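Free serine kinase (Thermococcus kodakarensis KOD1, PDB 5X0J) catalyses the ADP-dependent phosphorylation of free L-serine to O-phospho-L-serine and AMP, the first step of the route from L-serine to L-cysteine. Local coordinates at residues Leu110-Glu115 with Asp166-Glu171; Ile139-Val144 with Lys159-Val164. The protein carries 1 engineered substitution. All coordinates share one frame; numbering follows the deposited sequence. Where two conformers were deposited one is given.

Interaction 1. Residues Leu110-Glu115 with Asp166-Glu171; sequences LNEVVE and DEMSVE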
loop_
_atom_site.group_PDB
_atom_site.type_symbol
_atom_site.label_atom_id
_atom_site.label_comp_id
_atom_site.label_asym_id
_atom_site.label_seq_id
_atom_site.Cartn_x
_atom_site.Cartn_y
_atom_site.Cartn_z
ATOM N N LEU A 110 -2.083 -20.531 -8.413
ATOM C CA LEU A 110 -1.557 -20.774 -7.067
ATOM C C LEU A 110 -0.210 -21.485 -7.086
ATOM O O LEU A 110 0.735 -21.033 -6.457
ATOM C CB LEU A 110 -2.534 -21.601 -6.230
ATOM C CG LEU A 110 -2.013 -22.026 -4.845
ATOM C CD1 LEU A 110 -1.880 -20.806 -3.933
ATOM C CD2 LEU A 110 -2.902 -23.099 -4.236
ATOM N N ASN A 111 -0.130 -22.613 -7.784
ATOM C CA ASN A 111 1.097 -23.413 -7.767
ATOM C C ASN A 111 2.319 -22.641 -8.271
ATOM O O ASN A 111 3.401 -22.748 -7.696
ATOM C CB ASN A 111 0.915 -24.722 -8.551
ATOM C CG ASN A 111 -0.100 -25.665 -7.905
ATOM O OD1 ASN A 111 -0.431 -25.552 -6.721
ATOM N ND2 ASN A 111 -0.590 -26.619 -8.690
ATOM N N GLU A 112 2.134 -21.836 -9.311
ATOM C CA GLU A 112 3.202 -20.976 -9.822
ATOM C C GLU A 112 3.658 -19.939 -8.782
ATOM O O GLU A 112 4.858 -19.717 -8.607
ATOM C CB GLU A 112 2.740 -20.259 -11.090
ATOM C CG GLU A 112 3.857 -19.616 -11.888
ATOM C CD GLU A 112 3.390 -19.102 -13.242
ATOM O OE1 GLU A 112 2.191 -18.746 -13.393
ATOM O OE2 GLU A 112 4.226 -19.060 -14.158
ATOM N N VAL A 113 2.695 -19.307 -8.113
ATOM C CA VAL A 113 2.995 -18.338 -7.051
ATOM C C VAL A 113 3.734 -19.041 -5.900
ATOM O O VAL A 113 4.784 -18.573 -5.461
ATOM C CB VAL A 113 1.719 -17.595 -6.561
ATOM C CG1 VAL A 113 2.015 -16.706 -5.356
ATOM C CG2 VAL A 113 1.130 -16.742 -7.683
ATOM N N VAL A 114 3.217 -20.184 -5.450
ATOM C CA VAL A 114 3.857 -20.933 -4.354
ATOM C C VAL A 114 5.302 -21.330 -4.695
ATOM O O VAL A 114 6.207 -21.176 -3.863
ATOM C CB VAL A 114 3.008 -22.157 -3.937
ATOM C CG1 VAL A 114 3.770 -23.055 -2.959
ATOM C CG2 VAL A 114 1.695 -21.700 -3.320
ATOM N N GLU A 115 5.523 -21.836 -5.907
ATOM C CA GLU A 115 6.859 -22.194 -6.422
ATOM C C GLU A 115 7.820 -21.011 -6.330
ATOM O O GLU A 115 8.972 -21.135 -5.895
ATOM C CB GLU A 115 6.742 -22.657 -7.891
ATOM C CG GLU A 115 8.048 -22.980 -8.607
ATOM C CD GLU A 115 7.825 -23.585 -9.986
ATOM O OE1 GLU A 115 6.983 -23.057 -10.747
ATOM O OE2 GLU A 115 8.505 -24.579 -10.313
ATOM N N ASP A 166 5.289 -8.598 -6.902
ATOM C CA ASP A 166 5.685 -7.488 -7.782
ATOM C C ASP A 166 6.285 -8.009 -9.082
ATOM O O ASP A 166 5.881 -7.612 -10.173
ATOM C CB ASP A 166 6.687 -6.598 -7.052
ATOM C CG ASP A 166 6.930 -5.274 -7.737
ATOM O OD1 ASP A 166 5.957 -4.615 -8.166
ATOM O OD2 ASP A 166 8.109 -4.867 -7.787
ATOM N N GLU A 167 7.235 -8.927 -8.960
ATOM C CA GLU A 167 7.877 -9.499 -10.135
ATOM C C GLU A 167 6.904 -10.257 -11.032
ATOM O O GLU A 167 6.935 -10.102 -12.252
ATOM C CB GLU A 167 9.007 -10.426 -9.717
ATOM C CG GLU A 167 10.171 -9.694 -9.075
ATOM C CD GLU A 167 11.170 -10.628 -8.417
ATOM O OE1 GLU A 167 11.005 -11.864 -8.487
ATOM O OE2 GLU A 167 12.133 -10.111 -7.815
ATOM N N MET A 168 6.052 -11.077 -10.428
ATOM C CA MET A 168 5.081 -11.847 -11.205
ATOM C C MET A 168 4.066 -10.946 -11.891
ATOM O O MET A 168 3.627 -11.247 -12.999
ATOM C CB MET A 168 4.393 -12.897 -10.337
ATOM C CG MET A 168 5.353 -13.976 -9.857
ATOM S SD MET A 168 4.577 -15.314 -8.942
ATOM C CE MET A 168 3.917 -16.292 -10.301
ATOM N N SER A 169 3.710 -9.845 -11.233
ATOM C CA SER A 169 2.832 -8.823 -11.811
ATOM C C SER A 169 3.476 -8.166 -13.036
ATOM O O SER A 169 2.863 -8.039 -14.101
ATOM C CB SER A 169 2.506 -7.789 -10.732
ATOM O OG SER A 169 1.939 -6.610 -11.259
ATOM N N VAL A 170 4.732 -7.759 -12.884
ATOM C CA VAL A 170 5.478 -7.140 -13.996
ATOM C C VAL A 170 5.651 -8.110 -15.164
ATOM O O VAL A 170 5.562 -7.705 -16.330
ATOM C CB VAL A 170 6.831 -6.585 -13.508
ATOM C CG1 VAL A 170 7.719 -6.150 -14.671
ATOM C CG2 VAL A 170 6.598 -5.411 -12.561
ATOM N N GLU A 171 5.880 -9.381 -14.845
ATOM C CA GLU A 171 6.005 -10.433 -15.861
ATOM C C GLU A 171 4.671 -10.794 -16.546
ATOM O O GLU A 171 4.678 -11.490 -17.561
ATOM C CB GLU A 171 6.623 -11.695 -15.238
ATOM C CG GLU A 171 8.084 -11.546 -14.788
ATOM C CD GLU A 171 8.480 -12.533 -13.705
ATOM O OE1 GLU A 171 7.851 -13.608 -13.618
ATOM O OE2 GLU A 171 9.431 -12.245 -12.928
#
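Met-168 spans the gap between two helices and meets Glu-112 and Val-113 with the last two atoms of its side chain, a good illustration of how one long, flexible residue can join helices whose backbones stay apart: the CA atoms of Val-113 and Met-168 are 8.0 Å from each other. Followed along 166-171, the account begins with charge. Asp-166 turns to another part of the protein and accepts a hydrogen bond from the backbone N of Gln-34, whereas Glu-167 forms a salt bridge through OE1 with Arg-116, one turn beyond Glu-112 on helix 110-119. Met-168 comes next and supplies the apolar touch. Its first two torsions, with CG anti to the carbonyl carbon and chi2 extended (-175°), carry SD to within 3.9 Å of Val-113 CA; the bend at chi3 (80°) then turns the methyl to Glu-112. There Met-168 CE lies 3.7 Å from Glu-112 CG, while the same methyl is 3.9 Å from Val-113 CG2. The glutamate therefore contributes its aliphatic stem. Replacing Met-168 by an alanine would probably leave Val-113 CG2 and the Glu-112 stem without their partner across the helices and open a gap between them. Further on, Glu-171 approaches without touching: its OE1 stays 6.6 Å from Glu-112 OE2, and the like charges are probably eased by Arg-116 and Lys-173, both of which form salt bridges with Glu-171 OE1. Ile-174, in the loop after helix 155-170, packs on both Val-113 and Met-168. The pattern, an apolar bridge beside a charged border, belongs to the packing of two neighbouring helices, 110-119 and 155-170, on one antiparallel sheet of the SerK C-terminal domain.

Interaction 2. Residues Ile139-Val144 with Lys159-Val164; sequences IAFALV and KKVSKV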
loop_
_atom_site.group_PDB
_atom_site.type_symbol
_atom_site.label_atom_id
_atom_site.label_comp_id
_atom_site.label_asym_id
_atom_site.label_seq_id
_atom_site.Cartn_x
_atom_site.Cartn_y
_atom_site.Cartn_z
ATOM N N ILE A 139 2.433 -14.884 12.038
ATOM C CA ILE A 139 3.086 -15.252 10.789
ATOM C C ILE A 139 3.109 -14.030 9.868
ATOM O O ILE A 139 2.412 -13.046 10.134
ATOM C CB ILE A 139 2.360 -16.439 10.109
ATOM C CG1 ILE A 139 0.894 -16.121 9.793
ATOM C CG2 ILE A 139 2.427 -17.677 11.001
ATOM C CD1 ILE A 139 0.194 -17.227 9.030
ATOM N N ALA A 140 3.898 -14.106 8.798
ATOM C CA ALA A 140 4.067 -12.968 7.883
ATOM C C ALA A 140 2.779 -12.720 7.093
ATOM O O ALA A 140 2.296 -11.591 7.005
ATOM C CB ALA A 140 5.226 -13.230 6.939
ATOM N N PHE A 141 2.231 -13.783 6.517
ATOM C CA PHE A 141 0.982 -13.718 5.773
ATOM C C PHE A 141 0.287 -15.072 5.832
ATOM O O PHE A 141 0.957 -16.110 5.890
ATOM C CB PHE A 141 1.230 -13.458 4.277
ATOM C CG PHE A 141 1.490 -12.023 3.883
ATOM C CD1 PHE A 141 0.482 -11.057 3.932
ATOM C CD2 PHE A 141 2.722 -11.662 3.351
ATOM C CE1 PHE A 141 0.721 -9.756 3.497
ATOM C CE2 PHE A 141 2.964 -10.362 2.941
ATOM C CZ PHE A 141 1.967 -9.412 3.002
ATOM N N ALA A 142 -1.040 -15.054 5.780
ATOM C CA ALA A 142 -1.837 -16.229 5.415
ATOM C C ALA A 142 -2.213 -16.091 3.952
ATOM O O ALA A 142 -2.727 -15.050 3.550
ATOM C CB ALA A 142 -3.087 -16.337 6.274
ATOM N N LEU A 143 -1.951 -17.130 3.170
ATOM C CA LEU A 143 -2.339 -17.188 1.761
ATOM C C LEU A 143 -3.600 -18.023 1.683
ATOM O O LEU A 143 -3.544 -19.240 1.907
ATOM C CB LEU A 143 -1.203 -17.811 0.948
ATOM C CG LEU A 143 -1.473 -18.176 -0.506
ATOM C CD1 LEU A 143 -1.939 -16.957 -1.281
ATOM C CD2 LEU A 143 -0.212 -18.753 -1.120
ATOM N N VAL A 144 -4.736 -17.379 1.428
ATOM C CA VAL A 144 -6.031 -18.025 1.581
ATOM C C VAL A 144 -6.928 -17.843 0.370
ATOM O O VAL A 144 -6.989 -16.775 -0.239
ATOM C CB VAL A 144 -6.744 -17.580 2.882
ATOM C CG1 VAL A 144 -5.913 -17.962 4.092
ATOM C CG2 VAL A 144 -7.056 -16.093 2.887
ATOM N N LYS A 159 8.282 -8.685 3.059
ATOM C CA LYS A 159 8.984 -8.092 1.923
ATOM C C LYS A 159 9.293 -9.103 0.820
ATOM O O LYS A 159 9.154 -8.800 -0.360
ATOM C CB LYS A 159 10.254 -7.383 2.380
ATOM C CG LYS A 159 9.981 -6.155 3.229
ATOM C CD LYS A 159 11.262 -5.489 3.685
ATOM C CE LYS A 159 10.965 -4.163 4.356
ATOM N NZ LYS A 159 12.182 -3.561 4.969
ATOM N N LYS A 160 9.708 -10.313 1.193
ATOM C CA LYS A 160 10.016 -11.332 0.186
ATOM C C LYS A 160 8.753 -11.736 -0.572
ATOM O O LYS A 160 8.780 -11.871 -1.794
ATOM C CB LYS A 160 10.677 -12.553 0.828
ATOM C CG LYS A 160 12.072 -12.267 1.353
ATOM C CD LYS A 160 12.697 -13.476 2.030
ATOM C CE LYS A 160 14.038 -13.121 2.652
ATOM N NZ LYS A 160 14.632 -14.248 3.415
ATOM N N VAL A 161 7.648 -11.911 0.151
ATOM C CA VAL A 161 6.364 -12.200 -0.496
ATOM C C VAL A 161 5.994 -11.087 -1.480
ATOM O O VAL A 161 5.645 -11.350 -2.622
ATOM C CB VAL A 161 5.222 -12.387 0.532
ATOM C CG1 VAL A 161 3.857 -12.428 -0.149
ATOM C CG2 VAL A 161 5.434 -13.660 1.335
ATOM N N SER A 162 6.097 -9.837 -1.025
ATOM C CA SER A 162 5.673 -8.700 -1.821
ATOM C C SER A 162 6.529 -8.564 -3.087
ATOM O O SER A 162 6.028 -8.207 -4.148
ATOM C CB SER A 162 5.740 -7.434 -0.982
ATOM O OG SER A 162 4.834 -7.521 0.113
ATOM N N LYS A 163 7.826 -8.853 -2.956
ATOM C CA LYS A 163 8.764 -8.818 -4.081
ATOM C C LYS A 163 8.395 -9.851 -5.157
ATOM O O LYS A 163 8.384 -9.549 -6.343
ATOM C CB LYS A 163 10.186 -9.046 -3.568
ATOM C CG LYS A 163 11.281 -9.067 -4.623
ATOM C CD LYS A 163 12.632 -9.236 -3.943
ATOM C CE LYS A 163 13.763 -9.433 -4.949
ATOM N NZ LYS A 163 13.718 -10.769 -5.602
ATOM N N VAL A 164 8.083 -11.066 -4.729
ATOM C CA VAL A 164 7.651 -12.093 -5.660
ATOM C C VAL A 164 6.387 -11.658 -6.407
ATOM O O VAL A 164 6.313 -11.800 -7.626
ATOM C CB VAL A 164 7.421 -13.436 -4.938
ATOM C CG1 VAL A 164 6.649 -14.430 -5.813
ATOM C CG2 VAL A 164 8.755 -14.029 -4.517
#
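Phe-141 and Val-161 make most of this contact, the ring of a strand residue leaning on the branched side chain of a helix residue. The CD2 and CE2 carbons of the ring do the touching. Phe-141 CD2 lies 3.8 Å from Val-161 CG1, and the neighbouring Phe-141 CE2 is 3.9 Å from Val-161 CB, so the branch point of the valine is touched as well as a methyl. The second methyl joins in, with Val-161 CG2 3.9 Å from Phe-141 CD2. The valine meets the ring obliquely. With CG anti to the carbonyl carbon (chi1 -81°), the phenylalanine projects its ring from the sheet to helix 155-170. The setting is a helix laid on an antiparallel sheet, and the strand enters it through a classic beta bulge in which Ala-140 and Phe-141 together face Ile-151. Phe-198 of the adjoining strand 196-199 also packs on Val-161, broadening the apolar surface under the helix. Ser-162 adds a looser approach at the edge of the ring, near its plane, with Ser-162 OG 4.4 Å from Phe-141 CE2. That hydroxyl is buried but not idle: it is hydrogen-bonded to the backbone O of Gln-158, one turn earlier in the helix, and the side-chain NE2 of Gln-158 in turn donates to Ala-140 O at the bulge.

Overall arrangement
Helix 155-170 serves both interactions, using Val-161 and Ser-162 against strand 141-144 and, farther along, Met-168 against helix 110-119. The two contacts lie about 12 Å apart, centre to centre, and interaction 2 is nested within the loop that interaction 1 closes. They meet directly where Leu-143 CD2 packs on Leu-110 CD1 at 3.9 Å, so helix 110-119 rests on the same strand. Every touching residue of interaction 2 is buried and the contact is chiefly aromatic on aliphatic, with one serine hydroxyl at the ring edge, nearer the phosphoserine site; interaction 1, away from the annotated sites, joins helix to helix, and its partly exposed Glu-112 marks the passage from core to surface.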